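Local atomic coordinates of outer membrane lipoprotein carrier protein LolA (Thermus thermophilus, PDB entry 2YZY), a protein that is functionally uncharacterised but has a LolA-like fold, and so probably shields the acyl chains of lipoproteins carried to the outer membrane. Residues Gln49-Phe57 with Asn66-Glu74. Numbering follows the deposited sequence.
Sequences QARLFRVEF and NFTVITEKE
Phe-53 and Val-55 pair with Ile-70 and Thr-68 in an antiparallel beta hairpin, the strands 52-59 and 67-70 of the LolA-like fold lying between strands 39-47 and 75-79. The axes of 52-57 and 67-70 run at 174°, which establishes the direction, and reciprocal bonds fix the register: Ile-70 N donates almost straight to Phe-53 O (2.7 Å), and Val-55 and Thr-68 exchange a second pair. On the face carrying Arg-54, Glu-56, Phe-67 and Val-69, the Arg-54 guanidinium lies flat over the Phe-67 ring, planes 19° apart; Arg-54 NH2 sits above the ring centre, with Arg-54 CZ 3.8 Å from the centroid, a cation-pi stack. Extended Arg-54, its CG anti to the backbone N (chi1 -176°), brings this group diagonally across to Phe-67, while Arg-54 NE bridges to Glu-56 OE2 at 2.8 Å. Arg-54 NH1 also bonds Leu-188 O and Arg-190 O, and Arg-190 is a second partner for Glu-56, tying the hairpin to the C-terminal segment. A leucine at the Arg-54 position would probably leave the Phe-67 face without its cation, and the carbonyls of Leu-188 and Arg-190 without this donor. Across the opposite face, Phe-53 CD2 meets Ile-70 CD1 at 4.0 Å, the side chains running alongside each other.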
loop_
_atom_site.group_PDB
_atom_site.type_symbol
_atom_site.label_atom_id
_atom_site.label_comp_id
_atom_site.label_asym_id
_atom_site.label_seq_id
_atom_site.Cartn_x
_atom_site.Cartn_y
_atom_site.Cartn_z
ATOM N N GLN A 49 8.342 -6.608 12.089
ATOM C CA GLN A 49 8.599 -7.007 13.468
ATOM C C GLN A 49 8.199 -5.948 14.494
ATOM O O GLN A 49 7.843 -6.278 15.628
ATOM C CB GLN A 49 10.075 -7.375 13.639
ATOM C CG GLN A 49 10.413 -7.948 15.004
ATOM C CD GLN A 49 11.753 -8.657 15.019
ATOM O OE1 GLN A 49 12.786 -8.066 14.705
ATOM N NE2 GLN A 49 11.741 -9.936 15.383
ATOM N N ALA A 50 8.246 -4.681 14.097
ATOM C CA ALA A 50 7.883 -3.588 14.993
ATOM C C ALA A 50 6.464 -3.097 14.716
ATOM O O ALA A 50 5.991 -2.152 15.349
ATOM C CB ALA A 50 8.874 -2.434 14.836
ATOM N N ARG A 51 5.790 -3.749 13.774
ATOM C CA ARG A 51 4.434 -3.370 13.395
ATOM C C ARG A 51 4.385 -1.900 12.994
ATOM O O ARG A 51 3.458 -1.178 13.359
ATOM C CB ARG A 51 3.452 -3.626 14.544
ATOM C CG ARG A 51 3.191 -5.097 14.834
ATOM C CD ARG A 51 1.999 -5.258 15.771
ATOM N NE ARG A 51 1.641 -6.658 15.984
ATOM C CZ ARG A 51 2.404 -7.538 16.624
ATOM N NH1 ARG A 51 3.576 -7.165 17.119
ATOM N NH2 ARG A 51 1.994 -8.791 16.770
ATOM N N LEU A 52 5.392 -1.469 12.243
ATOM C CA LEU A 52 5.487 -0.091 11.775
ATOM C C LEU A 52 5.377 -0.034 10.258
ATOM O O LEU A 52 5.969 -0.846 9.553
ATOM C CB LEU A 52 6.814 0.535 12.202
ATOM C CG LEU A 52 7.086 0.785 13.684
ATOM C CD1 LEU A 52 8.419 1.516 13.818
ATOM C CD2 LEU A 52 5.967 1.616 14.294
ATOM N N PHE A 53 4.634 0.950 9.765
ATOM C CA PHE A 53 4.422 1.127 8.331
ATOM C C PHE A 53 4.437 2.633 8.061
ATOM O O PHE A 53 3.899 3.407 8.849
ATOM C CB PHE A 53 3.055 0.544 7.961
ATOM C CG PHE A 53 2.847 0.318 6.491
ATOM C CD1 PHE A 53 3.539 -0.684 5.821
ATOM C CD2 PHE A 53 1.904 1.067 5.791
ATOM C CE1 PHE A 53 3.293 -0.943 4.477
ATOM C CE2 PHE A 53 1.649 0.816 4.445
ATOM C CZ PHE A 53 2.343 -0.190 3.788
ATOM N N ARG A 54 5.059 3.055 6.964
ATOM C CA ARG A 54 5.106 4.477 6.631
ATOM C C ARG A 54 4.890 4.666 5.139
ATOM O O ARG A 54 5.452 3.935 4.330
ATOM C CB ARG A 54 6.457 5.093 7.036
ATOM C CG ARG A 54 6.568 6.612 6.801
ATOM C CD ARG A 54 7.913 7.145 7.292
ATOM N NE ARG A 54 8.120 8.566 7.004
ATOM C CZ ARG A 54 8.173 9.524 7.927
ATOM N NH1 ARG A 54 8.025 9.230 9.215
ATOM N NH2 ARG A 54 8.413 10.777 7.564
ATOM N N VAL A 55 4.050 5.632 4.784
ATOM C CA VAL A 55 3.775 5.929 3.384
ATOM C C VAL A 55 4.092 7.404 3.173
ATOM O O VAL A 55 3.625 8.262 3.927
ATOM C CB VAL A 55 2.296 5.664 3.031
ATOM C CG1 VAL A 55 2.049 5.989 1.559
ATOM C CG2 VAL A 55 1.946 4.204 3.334
ATOM N N GLU A 56 4.907 7.694 2.162
ATOM C CA GLU A 56 5.310 9.067 1.858
ATOM C C GLU A 56 4.796 9.436 0.476
ATOM O O GLU A 56 5.103 8.771 -0.508
ATOM C CB GLU A 56 6.836 9.181 1.919
ATOM C CG GLU A 56 7.380 8.911 3.322
ATOM C CD GLU A 56 8.891 8.944 3.413
ATOM O OE1 GLU A 56 9.551 9.345 2.430
ATOM O OE2 GLU A 56 9.417 8.574 4.486
ATOM N N PHE A 57 4.018 10.509 0.406
ATOM C CA PHE A 57 3.425 10.930 -0.856
ATOM C C PHE A 57 4.247 11.913 -1.671
ATOM O O PHE A 57 4.827 12.861 -1.133
ATOM C CB PHE A 57 2.036 11.501 -0.579
ATOM C CG PHE A 57 1.110 10.512 0.058
ATOM C CD1 PHE A 57 0.377 9.625 -0.725
ATOM C CD2 PHE A 57 1.009 10.427 1.442
ATOM C CE1 PHE A 57 -0.441 8.666 -0.134
ATOM C CE2 PHE A 57 0.193 9.470 2.043
ATOM C CZ PHE A 57 -0.533 8.589 1.253
ATOM N N ASN A 66 3.298 14.936 2.142
ATOM C CA ASN A 66 2.538 14.310 3.223
ATOM C C ASN A 66 3.094 12.925 3.500
ATOM O O ASN A 66 3.772 12.335 2.662
ATOM C CB ASN A 66 1.070 14.109 2.831
ATOM C CG ASN A 66 0.301 15.402 2.717
ATOM O OD1 ASN A 66 0.877 16.489 2.728
ATOM N ND2 ASN A 66 -1.022 15.288 2.587
ATOM N N PHE A 67 2.815 12.410 4.689
ATOM C CA PHE A 67 3.218 11.052 5.001
ATOM C C PHE A 67 2.301 10.508 6.077
ATOM O O PHE A 67 1.653 11.264 6.811
ATOM C CB PHE A 67 4.708 10.960 5.406
ATOM C CG PHE A 67 5.051 11.612 6.718
ATOM C CD1 PHE A 67 4.810 10.960 7.929
ATOM C CD2 PHE A 67 5.665 12.860 6.739
ATOM C CE1 PHE A 67 5.182 11.546 9.139
ATOM C CE2 PHE A 67 6.041 13.456 7.947
ATOM C CZ PHE A 67 5.798 12.794 9.149
ATOM N N THR A 68 2.213 9.188 6.124
ATOM C CA THR A 68 1.380 8.508 7.098
ATOM C C THR A 68 2.226 7.476 7.820
ATOM O O THR A 68 2.975 6.728 7.193
ATOM C CB THR A 68 0.212 7.777 6.416
ATOM O OG1 THR A 68 -0.600 8.723 5.717
ATOM C CG2 THR A 68 -0.635 7.045 7.448
ATOM N N VAL A 69 2.128 7.452 9.143
ATOM C CA VAL A 69 2.865 6.473 9.928
ATOM C C VAL A 69 1.818 5.629 10.638
ATOM O O VAL A 69 0.928 6.162 11.303
ATOM C CB VAL A 69 3.782 7.133 10.975
ATOM C CG1 VAL A 69 4.480 6.051 11.805
ATOM C CG2 VAL A 69 4.819 7.995 10.282
ATOM N N ILE A 70 1.906 4.316 10.474
ATOM C CA ILE A 70 0.945 3.431 11.113
ATOM C C ILE A 70 1.637 2.518 12.111
ATOM O O ILE A 70 2.684 1.939 11.824
ATOM C CB ILE A 70 0.199 2.565 10.072
ATOM C CG1 ILE A 70 -0.507 3.466 9.058
ATOM C CG2 ILE A 70 -0.826 1.674 10.772
ATOM C CD1 ILE A 70 -1.119 2.722 7.896
ATOM N N THR A 71 1.051 2.419 13.297
ATOM C CA THR A 71 1.576 1.560 14.346
ATOM C C THR A 71 0.403 0.711 14.810
ATOM O O THR A 71 -0.723 0.901 14.348
ATOM C CB THR A 71 2.110 2.372 15.541
ATOM O OG1 THR A 71 1.030 3.082 16.162
ATOM C CG2 THR A 71 3.163 3.368 15.080
ATOM N N GLU A 72 0.656 -0.232 15.709
ATOM C CA GLU A 72 -0.422 -1.076 16.202
ATOM C C GLU A 72 -1.376 -0.229 17.036
ATOM O O GLU A 72 -2.580 -0.483 17.071
ATOM C CB GLU A 72 0.131 -2.213 17.064
ATOM C CG GLU A 72 0.758 -1.754 18.373
ATOM C CD GLU A 72 0.996 -2.899 19.339
ATOM O OE1 GLU A 72 1.515 -2.646 20.448
ATOM O OE2 GLU A 72 0.659 -4.052 18.993
ATOM N N LYS A 73 -0.827 0.789 17.692
ATOM C CA LYS A 73 -1.609 1.664 18.556
ATOM C C LYS A 73 -2.292 2.839 17.865
ATOM O O LYS A 73 -3.484 3.069 18.068
ATOM C CB LYS A 73 -0.725 2.195 19.689
ATOM C CG LYS A 73 -1.453 3.099 20.671
ATOM C CD LYS A 73 -0.513 3.616 21.748
ATOM C CE LYS A 73 -1.248 4.508 22.735
ATOM N NZ LYS A 73 -1.893 5.667 22.056
ATOM N N GLU A 74 -1.555 3.588 17.052
ATOM C CA GLU A 74 -2.166 4.738 16.400
ATOM C C GLU A 74 -1.657 5.045 15.001
ATOM O O GLU A 74 -0.716 4.422 14.507
ATOM C CB GLU A 74 -2.004 5.973 17.290
ATOM C CG GLU A 74 -0.585 6.494 17.400
ATOM C CD GLU A 74 -0.356 7.281 18.676
ATOM O OE1 GLU A 74 -1.270 8.021 19.101
ATOM O OE2 GLU A 74 0.745 7.166 19.253
HETATM O O HOH W 1 3.629 -0.693 16.506
#